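PDB 6HFZ: GDSL-like protein from Roseburia intestinalis L1-82, which removes acetyl groups from acetylated mannans as a two-domain carbohydrate esterase, its catalytic domain being of the SGNH (GDSL-like) hydrolase family. Local coordinates for residues S279-V284 with V343-V348; C287-Q292 with V364-S369; H251-D256 with W271-K276. One frame throughout, in Å; residues are numbered along the deposited sequence.

Contact 1 of 3, residues S279-V284 with V343-V348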
loop_
_atom_site.group_PDB
_atom_site.type_symbol
_atom_site.label_atom_id
_atom_site.label_comp_id
_atom_site.label_asym_id
_atom_site.label_seq_id
_atom_site.Cartn_x
_atom_site.Cartn_y
_atom_site.Cartn_z
ATOM N N SER A 279 21.403 -17.044 -10.976
ATOM C CA SER A 279 20.379 -16.411 -11.813
ATOM C C SER A 279 19.064 -17.183 -11.718
ATOM O O SER A 279 18.974 -18.322 -11.172
ATOM C CB SER A 279 20.817 -16.275 -13.239
ATOM O OG SER A 279 21.267 -17.507 -13.738
ATOM N N ILE A 280 18.032 -16.558 -12.283
ATOM C CA ILE A 280 16.688 -17.078 -12.354
ATOM C C ILE A 280 16.016 -16.450 -13.579
ATOM O O ILE A 280 16.323 -15.310 -13.903
ATOM C CB ILE A 280 15.942 -16.759 -11.044
ATOM C CG1 ILE A 280 14.516 -17.324 -11.049
ATOM C CG2 ILE A 280 15.966 -15.254 -10.784
ATOM C CD1 ILE A 280 13.766 -17.072 -9.720
ATOM N N THR A 281 15.182 -17.219 -14.262
ATOM C CA THR A 281 14.428 -16.752 -15.436
ATOM C C THR A 281 12.937 -17.008 -15.179
ATOM O O THR A 281 12.523 -18.040 -14.570
ATOM C CB THR A 281 14.909 -17.410 -16.738
ATOM O OG1 THR A 281 14.693 -18.812 -16.600
ATOM C CG2 THR A 281 16.366 -17.139 -17.027
ATOM N N LEU A 282 12.132 -16.019 -15.577
ATOM C CA LEU A 282 10.706 -16.006 -15.427
ATOM C C LEU A 282 10.084 -15.550 -16.738
ATOM O O LEU A 282 10.607 -14.638 -17.358
ATOM C CB LEU A 282 10.286 -14.982 -14.362
ATOM C CG LEU A 282 10.926 -15.095 -12.987
ATOM C CD1 LEU A 282 12.158 -14.238 -12.840
ATOM C CD2 LEU A 282 9.902 -14.753 -11.904
ATOM N N ASP A 283 8.919 -16.120 -17.053
ATOM C CA ASP A 283 7.995 -15.632 -18.048
ATOM C C ASP A 283 6.960 -14.734 -17.359
ATOM O O ASP A 283 6.284 -15.173 -16.440
ATOM C CB ASP A 283 7.234 -16.788 -18.711
ATOM C CG ASP A 283 8.091 -17.717 -19.563
ATOM O OD1 ASP A 283 9.193 -17.298 -19.963
ATOM O OD2 ASP A 283 7.638 -18.857 -19.822
ATOM N N VAL A 284 6.859 -13.477 -17.810
ATOM C CA VAL A 284 5.986 -12.495 -17.168
ATOM C C VAL A 284 5.193 -11.747 -18.241
ATOM O O VAL A 284 5.770 -10.952 -18.982
ATOM C CB VAL A 284 6.774 -11.518 -16.281
ATOM C CG1 VAL A 284 5.804 -10.568 -15.571
ATOM C CG2 VAL A 284 7.696 -12.248 -15.282
ATOM N N VAL A 343 4.185 -11.917 -23.420
ATOM C CA VAL A 343 4.937 -12.671 -22.435
ATOM C C VAL A 343 6.408 -12.244 -22.516
ATOM O O VAL A 343 7.092 -12.577 -23.458
ATOM C CB VAL A 343 4.756 -14.194 -22.602
ATOM C CG1 VAL A 343 5.273 -14.709 -23.938
ATOM C CG2 VAL A 343 5.437 -14.951 -21.478
ATOM N N HIS A 344 6.888 -11.480 -21.534
ATOM C CA HIS A 344 8.264 -11.013 -21.463
ATOM C C HIS A 344 9.146 -12.074 -20.797
ATOM O O HIS A 344 8.712 -12.704 -19.853
ATOM C CB HIS A 344 8.358 -9.695 -20.678
ATOM C CG HIS A 344 7.600 -8.591 -21.348
ATOM N ND1 HIS A 344 8.169 -7.843 -22.357
ATOM C CD2 HIS A 344 6.329 -8.147 -21.206
ATOM C CE1 HIS A 344 7.286 -6.967 -22.803
ATOM N NE2 HIS A 344 6.148 -7.112 -22.087
ATOM N N LYS A 345 10.392 -12.190 -21.253
ATOM C CA LYS A 345 11.357 -12.994 -20.560
ATOM C C LYS A 345 12.082 -12.070 -19.583
ATOM O O LYS A 345 12.494 -10.954 -19.931
ATOM C CB LYS A 345 12.301 -13.710 -21.532
ATOM C CG LYS A 345 13.503 -14.356 -20.862
ATOM C CD LYS A 345 14.312 -15.264 -21.780
ATOM C CE LYS A 345 15.519 -15.884 -21.100
ATOM N NZ LYS A 345 16.511 -14.867 -20.675
ATOM N N VAL A 346 12.191 -12.531 -18.337
ATOM C CA VAL A 346 12.838 -11.765 -17.329
ATOM C C VAL A 346 13.936 -12.611 -16.692
ATOM O O VAL A 346 13.719 -13.751 -16.306
ATOM C CB VAL A 346 11.827 -11.268 -16.278
ATOM C CG1 VAL A 346 12.532 -10.417 -15.236
ATOM C CG2 VAL A 346 10.673 -10.529 -16.925
ATOM N N GLU A 347 15.092 -12.004 -16.501
ATOM C CA GLU A 347 16.179 -12.678 -15.879
ATOM C C GLU A 347 16.735 -11.779 -14.778
ATOM O O GLU A 347 16.918 -10.595 -14.987
ATOM C CB GLU A 347 17.230 -13.028 -16.946
ATOM C CG GLU A 347 18.479 -13.655 -16.350
ATOM C CD GLU A 347 19.504 -14.185 -17.343
ATOM O OE1 GLU A 347 19.645 -13.592 -18.457
ATOM O OE2 GLU A 347 20.163 -15.200 -16.995
ATOM N N VAL A 348 17.028 -12.374 -13.620
ATOM C CA VAL A 348 17.748 -11.694 -12.566
ATOM C C VAL A 348 19.028 -12.504 -12.293
ATOM O O VAL A 348 18.945 -13.709 -12.183
ATOM C CB VAL A 348 16.864 -11.572 -11.310
ATOM C CG1 VAL A 348 17.604 -10.877 -10.184
ATOM C CG2 VAL A 348 15.551 -10.861 -11.629
#
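Two neighbouring strands in one antiparallel sheet of the C-terminal beta-sandwich domain meet here, 279-284 against 343-348. Six backbone hydrogen bonds join them in three two-way pairs: Ile280 with Val348, Leu282 with Val346, and Val284 with His344. The bond from Val284 N to His344 O is 2.9 Å long and close to straight at 168°. The return bond runs from His344 N to Val284 O at 2.8 Å, and the same oxygen lies at the edge of the His344 ring, in its plane. Across the core Leu363 packs on Ile280 and Val348, and Val366 on Leu282 and Val284. Ile280 and Val348 lie side by side, CG2 of Ile280 3.8 Å from CB of Val348. The longer branch of Ile280 runs on into the core, away from the partner strand, with CG1 anti to the backbone N (chi1 -178°). The His344 ring is fixed by Asp309 at ND1 and by the Glu340 carbonyl at NE2. Thr281, Asp283, Lys345 and Glu347 lie on the other, more exposed face. There CG2 of Thr281 rests 4.1 Å from CG of Glu347. At the buried face Val284 meets Val346 obliquely, methyl to methyl, with Val284 CG2 3.8 Å from Val346 CG2.

Contact 2 of 3, residues C287-Q292 with V364-S369; sequences CNISVQ and VSVIGS
Segment 287-292, with strand 288-292, pairs antiparallel with strand 364-369 in the sheet of the C-terminal domain that faces the catalytic domain. Ser290 and Ile367 bond both ways through their backbones, and Asn288 and Ser369 do the same. A classic beta bulge sits at each end. At one, Cys287 N and Asn288 N both donate to Ser369 O, at 2.9 and 3.1 Å. At the other, Gln292 O takes Val364 N at 2.9 Å and, weakly, Ser365 N. Beside it Gln292 N donates to Ser365 O at 2.9 Å, almost straight at 174°.

One side-chain bond crosses. Ser365 OG donates to Gln292 OE1 at 2.7 Å, in the carbonyl plane and on a lone pair of OE1. Gln292 CG stands anti to its carbonyl carbon (chi1 -75°) and the chain stays extended to CD, which carries the amide across to Ser365. With an alanine here, Ser365 OG would probably lose this acceptor, and the space beside Ile367 CD1 and Phe86 would be less well filled.

Packing differs on the two faces. Beside Gln292, the Ser290 hydroxyl lies against the Ile367 side chain, OG 3.4 Å from CB. Helix 84-96 covers this side, with Gln85 on Ser290, Phe86 on Gln292 and Ala89 on Ile367. On the other face Ile289 CG2 meets Val366 CG1 obliquely at 3.8 Å, inside the sandwich core.

Other polar ends are held by neighbours. Asn288 bonds Thr234 through ND2 and His338 N through OD1, and Ser369 OG bonds Ser238 OG. All twelve residues are buried. The apolar face fits a sandwich interior. The mixed face, polar residues plus Ile367, meets a catalytic-domain helix with Asn288, Ser369 OG and the Ser365-Gln292 pair hydrogen-bonded.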
loop_
_atom_site.group_PDB
_atom_site.type_symbol
_atom_site.label_atom_id
_atom_site.label_comp_id
_atom_site.label_asym_id
_atom_site.label_seq_id
_atom_site.Cartn_x
_atom_site.Cartn_y
_atom_site.Cartn_z
ATOM N N CYS A 287 2.181 -5.338 -20.040
ATOM C CA CYS A 287 2.874 -4.205 -20.636
ATOM C C CYS A 287 3.801 -3.522 -19.636
ATOM O O CYS A 287 4.652 -2.713 -20.062
ATOM C CB CYS A 287 1.913 -3.183 -21.233
ATOM S SG CYS A 287 0.782 -2.424 -20.042
ATOM N N ASN A 288 3.618 -3.793 -18.335
ATOM C CA ASN A 288 4.504 -3.253 -17.287
ATOM C C ASN A 288 5.185 -4.419 -16.562
ATOM O O ASN A 288 4.551 -5.438 -16.348
ATOM C CB ASN A 288 3.756 -2.404 -16.240
ATOM C CG ASN A 288 2.873 -1.324 -16.831
ATOM O OD1 ASN A 288 3.232 -0.722 -17.838
ATOM N ND2 ASN A 288 1.695 -1.111 -16.255
ATOM N N ILE A 289 6.436 -4.205 -16.161
ATOM C CA ILE A 289 7.194 -5.131 -15.330
ATOM C C ILE A 289 7.822 -4.360 -14.180
ATOM O O ILE A 289 8.512 -3.378 -14.389
ATOM C CB ILE A 289 8.277 -5.849 -16.133
ATOM C CG1 ILE A 289 7.710 -6.547 -17.377
ATOM C CG2 ILE A 289 9.041 -6.788 -15.225
ATOM C CD1 ILE A 289 6.867 -7.725 -17.063
ATOM N N SER A 290 7.685 -4.910 -12.974
ATOM C CA SER A 290 8.313 -4.367 -11.823
ATOM C C SER A 290 8.931 -5.511 -11.001
ATOM O O SER A 290 8.588 -6.684 -11.160
ATOM C CB SER A 290 7.354 -3.484 -11.058
ATOM O OG SER A 290 6.424 -4.258 -10.271
ATOM N N VAL A 291 9.863 -5.167 -10.130
ATOM C CA VAL A 291 10.539 -6.208 -9.340
ATOM C C VAL A 291 10.599 -5.787 -7.875
ATOM O O VAL A 291 10.881 -4.623 -7.550
ATOM C CB VAL A 291 11.938 -6.461 -9.916
ATOM C CG1 VAL A 291 12.802 -5.205 -9.882
ATOM C CG2 VAL A 291 12.667 -7.574 -9.183
ATOM N N GLN A 292 10.338 -6.760 -6.984
ATOM C CA GLN A 292 10.432 -6.542 -5.566
ATOM C C GLN A 292 11.635 -7.304 -4.998
ATOM O O GLN A 292 11.822 -8.465 -5.326
ATOM C CB GLN A 292 9.186 -7.061 -4.859
ATOM C CG GLN A 292 7.945 -6.202 -5.022
ATOM C CD GLN A 292 6.880 -6.780 -4.110
ATOM O OE1 GLN A 292 6.446 -7.922 -4.314
ATOM N NE2 GLN A 292 6.512 -6.028 -3.079
ATOM N N VAL A 364 11.844 -11.046 -4.053
ATOM C CA VAL A 364 10.542 -11.319 -3.499
ATOM C C VAL A 364 9.557 -11.684 -4.625
ATOM O O VAL A 364 8.802 -12.651 -4.541
ATOM C CB VAL A 364 10.029 -10.136 -2.661
ATOM C CG1 VAL A 364 8.579 -10.358 -2.205
ATOM C CG2 VAL A 364 10.971 -9.816 -1.496
ATOM N N SER A 365 9.518 -10.913 -5.721
ATOM C CA SER A 365 8.565 -11.150 -6.775
ATOM C C SER A 365 9.000 -10.418 -8.039
ATOM O O SER A 365 9.744 -9.452 -7.951
ATOM C CB SER A 365 7.143 -10.685 -6.428
ATOM O OG SER A 365 6.991 -9.250 -6.580
ATOM N N VAL A 366 8.489 -10.884 -9.192
ATOM C CA VAL A 366 8.419 -9.995 -10.388
ATOM C C VAL A 366 6.945 -9.781 -10.715
ATOM O O VAL A 366 6.151 -10.739 -10.730
ATOM C CB VAL A 366 9.177 -10.593 -11.591
ATOM C CG1 VAL A 366 9.082 -9.654 -12.798
ATOM C CG2 VAL A 366 10.628 -10.905 -11.230
ATOM N N ILE A 367 6.527 -8.525 -10.933
ATOM C CA ILE A 367 5.102 -8.223 -11.121
ATOM C C ILE A 367 4.847 -7.840 -12.579
ATOM O O ILE A 367 5.467 -6.937 -13.115
ATOM C CB ILE A 367 4.600 -7.110 -10.179
ATOM C CG1 ILE A 367 4.782 -7.471 -8.704
ATOM C CG2 ILE A 367 3.148 -6.746 -10.482
ATOM C CD1 ILE A 367 4.601 -6.307 -7.718
ATOM N N GLY A 368 3.890 -8.522 -13.195
ATOM C CA GLY A 368 3.444 -8.175 -14.506
ATOM C C GLY A 368 2.088 -7.505 -14.438
ATOM O O GLY A 368 1.172 -8.026 -13.783
ATOM N N SER A 369 1.927 -6.402 -15.177
ATOM C CA SER A 369 0.704 -5.647 -15.124
ATOM C C SER A 369 0.184 -5.350 -16.523
ATOM O O SER A 369 0.979 -5.163 -17.440
ATOM C CB SER A 369 0.931 -4.376 -14.365
ATOM O OG SER A 369 1.440 -4.659 -13.077
#

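Contact 3 of 3, residues H251-D256 with W271-K276; sequences HGFVAD and WTASKK
The Phe253 ring carries the Ala273 methyl on one face. Ala273 CB sits 3.5 Å from the ring centroid and only 2° off the ring normal, a centred CH-pi contact. At the ring edge, near its plane, lies the Trp271 CB, 3.8 Å from Phe253 CD2. The indole of Trp271 has the backbone of Val254 at its edge. Its CD1 atom reaches Ala255, 3.6 Å from CA, at an oblique angle. CG of Trp271 is anti to the carbonyl carbon (chi1 -54°), and the indole packs in the core against Ile280, Leu282 and Leu363.

These groups flank a very short antiparallel pairing, strand 254-255 with strand 271-273, at the margin of one sheet of the beta-sandwich. Strand 271-273 is bonded on its other side to strand 361-370. Val254 and Thr272 form the hydrogen-bonded pair. Val254 N donates to Thr272 O and Thr272 N to Val254 O, both at 2.9 Å.

On the more exposed face the Val254 and Thr272 side chains cross, with Val254 CG1 3.4 Å from Thr272 OG1. A water modelled beside this hydroxyl is doubtful in position. Further along, the Asp256 carboxylate is hydrogen-bonded to Tyr362 and Ser258. Its side chain lies close to a bound HEPES molecule, nearest atoms about 3 Å apart, probably from the crystallisation liquor.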
loop_
_atom_site.group_PDB
_atom_site.type_symbol
_atom_site.label_atom_id
_atom_site.label_comp_id
_atom_site.label_asym_id
_atom_site.label_seq_id
_atom_site.Cartn_x
_atom_site.Cartn_y
_atom_site.Cartn_z
ATOM N N HIS A 251 18.792 -21.094 -11.713
ATOM C CA HIS A 251 20.182 -21.448 -11.994
ATOM C C HIS A 251 21.068 -20.792 -10.940
ATOM O O HIS A 251 21.889 -19.923 -11.242
ATOM C CB HIS A 251 20.610 -21.010 -13.402
ATOM C CG HIS A 251 19.746 -21.533 -14.502
ATOM N ND1 HIS A 251 19.767 -22.866 -14.893
ATOM C CD2 HIS A 251 18.861 -20.909 -15.310
ATOM C CE1 HIS A 251 18.947 -23.039 -15.903
ATOM N NE2 HIS A 251 18.366 -21.851 -16.170
ATOM N N GLY A 252 20.875 -21.188 -9.676
ATOM C CA GLY A 252 21.628 -20.642 -8.561
ATOM C C GLY A 252 20.731 -20.025 -7.500
ATOM O O GLY A 252 20.948 -20.221 -6.310
ATOM N N PHE A 253 19.723 -19.263 -7.928
ATOM C CA PHE A 253 18.648 -18.801 -6.986
ATOM C C PHE A 253 17.912 -20.037 -6.457
ATOM O O PHE A 253 17.789 -21.024 -7.147
ATOM C CB PHE A 253 17.689 -17.829 -7.687
ATOM C CG PHE A 253 18.075 -16.385 -7.577
ATOM C CD1 PHE A 253 18.962 -15.808 -8.473
ATOM C CD2 PHE A 253 17.532 -15.593 -6.584
ATOM C CE1 PHE A 253 19.315 -14.474 -8.358
ATOM C CE2 PHE A 253 17.856 -14.247 -6.490
ATOM C CZ PHE A 253 18.738 -13.684 -7.386
ATOM N N VAL A 254 17.497 -19.994 -5.196
ATOM C CA VAL A 254 16.802 -21.121 -4.567
ATOM C C VAL A 254 15.508 -20.602 -3.920
ATOM O O VAL A 254 15.515 -19.585 -3.210
ATOM C CB VAL A 254 17.722 -21.822 -3.546
ATOM C CG1 VAL A 254 18.465 -20.844 -2.657
ATOM C CG2 VAL A 254 16.973 -22.814 -2.682
ATOM N N ALA A 255 14.412 -21.325 -4.128
ATOM C CA ALA A 255 13.143 -20.943 -3.539
ATOM C C ALA A 255 13.224 -20.961 -2.007
ATOM O O ALA A 255 13.818 -21.895 -1.423
ATOM C CB ALA A 255 12.084 -21.884 -4.019
ATOM N N ASP A 256 12.582 -19.971 -1.362
ATOM C CA ASP A 256 12.419 -19.900 0.076
ATOM C C ASP A 256 11.034 -20.493 0.364
ATOM O O ASP A 256 10.045 -19.891 0.031
ATOM C CB ASP A 256 12.571 -18.463 0.592
ATOM C CG ASP A 256 12.092 -18.241 2.019
ATOM O OD1 ASP A 256 12.028 -19.248 2.803
ATOM O OD2 ASP A 256 11.807 -17.086 2.363
ATOM N N TRP A 271 12.902 -16.043 -3.532
ATOM C CA TRP A 271 14.065 -16.829 -3.835
ATOM C C TRP A 271 15.282 -16.097 -3.277
ATOM O O TRP A 271 15.326 -14.860 -3.258
ATOM C CB TRP A 271 14.256 -17.030 -5.344
ATOM C CG TRP A 271 13.147 -17.586 -6.155
ATOM C CD1 TRP A 271 12.948 -18.892 -6.503
ATOM C CD2 TRP A 271 12.083 -16.830 -6.757
ATOM N NE1 TRP A 271 11.863 -18.993 -7.314
ATOM C CE2 TRP A 271 11.292 -17.751 -7.470
ATOM C CE3 TRP A 271 11.733 -15.469 -6.763
ATOM C CZ2 TRP A 271 10.177 -17.364 -8.199
ATOM C CZ3 TRP A 271 10.622 -15.094 -7.478
ATOM C CH2 TRP A 271 9.866 -16.020 -8.200
ATOM N N THR A 272 16.320 -16.850 -2.889
ATOM C CA THR A 272 17.535 -16.257 -2.370
ATOM C C THR A 272 18.737 -16.699 -3.207
ATOM O O THR A 272 18.647 -17.731 -3.826
ATOM C CB THR A 272 17.805 -16.618 -0.910
ATOM O OG1 THR A 272 17.858 -18.036 -0.804
ATOM C CG2 THR A 272 16.724 -16.058 -0.008
ATOM N N ALA A 273 19.816 -15.904 -3.139
ATOM C CA ALA A 273 21.115 -16.211 -3.811
ATOM C C ALA A 273 22.289 -15.562 -3.063
ATOM O O ALA A 273 22.192 -14.420 -2.628
ATOM C CB ALA A 273 21.052 -15.743 -5.249
ATOM N N SER A 274 23.444 -16.259 -3.013
ATOM C CA SER A 274 24.620 -15.770 -2.309
ATOM C C SER A 274 25.861 -15.615 -3.209
ATOM O O SER A 274 26.842 -15.019 -2.748
ATOM C CB SER A 274 24.986 -16.701 -1.155
ATOM O OG SER A 274 23.900 -16.818 -0.234
ATOM N N LYS A 275 25.852 -16.218 -4.399
ATOM C CA LYS A 275 27.077 -16.304 -5.234
ATOM C C LYS A 275 26.956 -15.562 -6.564
ATOM O O LYS A 275 25.954 -15.652 -7.255
ATOM C CB LYS A 275 27.404 -17.759 -5.505
ATOM C CG LYS A 275 27.793 -18.494 -4.239
ATOM C CD LYS A 275 28.178 -19.898 -4.516
ATOM C CE LYS A 275 28.462 -20.668 -3.236
ATOM N NZ LYS A 275 28.702 -22.094 -3.546
ATOM N N LYS A 276 28.048 -14.882 -6.926
ATOM C CA LYS A 276 28.143 -14.218 -8.237
ATOM C C LYS A 276 27.735 -15.194 -9.335
ATOM O O LYS A 276 28.122 -16.363 -9.336
ATOM C CB LYS A 276 29.550 -13.650 -8.470
ATOM C CG LYS A 276 29.654 -12.792 -9.734
ATOM C CD LYS A 276 30.908 -11.954 -9.815
ATOM C CE LYS A 276 31.055 -11.290 -11.167
ATOM N NZ LYS A 276 32.224 -10.387 -11.190
HETATM O O HOH W 1 15.947 -19.304 0.052
#

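All three contacts belong to the C-terminal beta-sandwich domain. Contact 3 closes first along the chain. Contacts 1 and 2 then alternate: strand 279-286 leads into 288-295, and 342-352 into 361-370. Each successive pair passes from one sheet to the other. Contact 1 lies in one sheet; contacts 2 and 3 share the other through strand 361-370. Centres of contacts 1 and 2 are about 10 Å apart, those of 1 and 3 about 14 Å, and those of 2 and 3 about 18 Å. Val284 packs on Ile289 and Gly368 across the core, and Ile280 on Trp271. The inner faces of the contacts contribute to a shared apolar interior, with contact 2 nearest the catalytic domain.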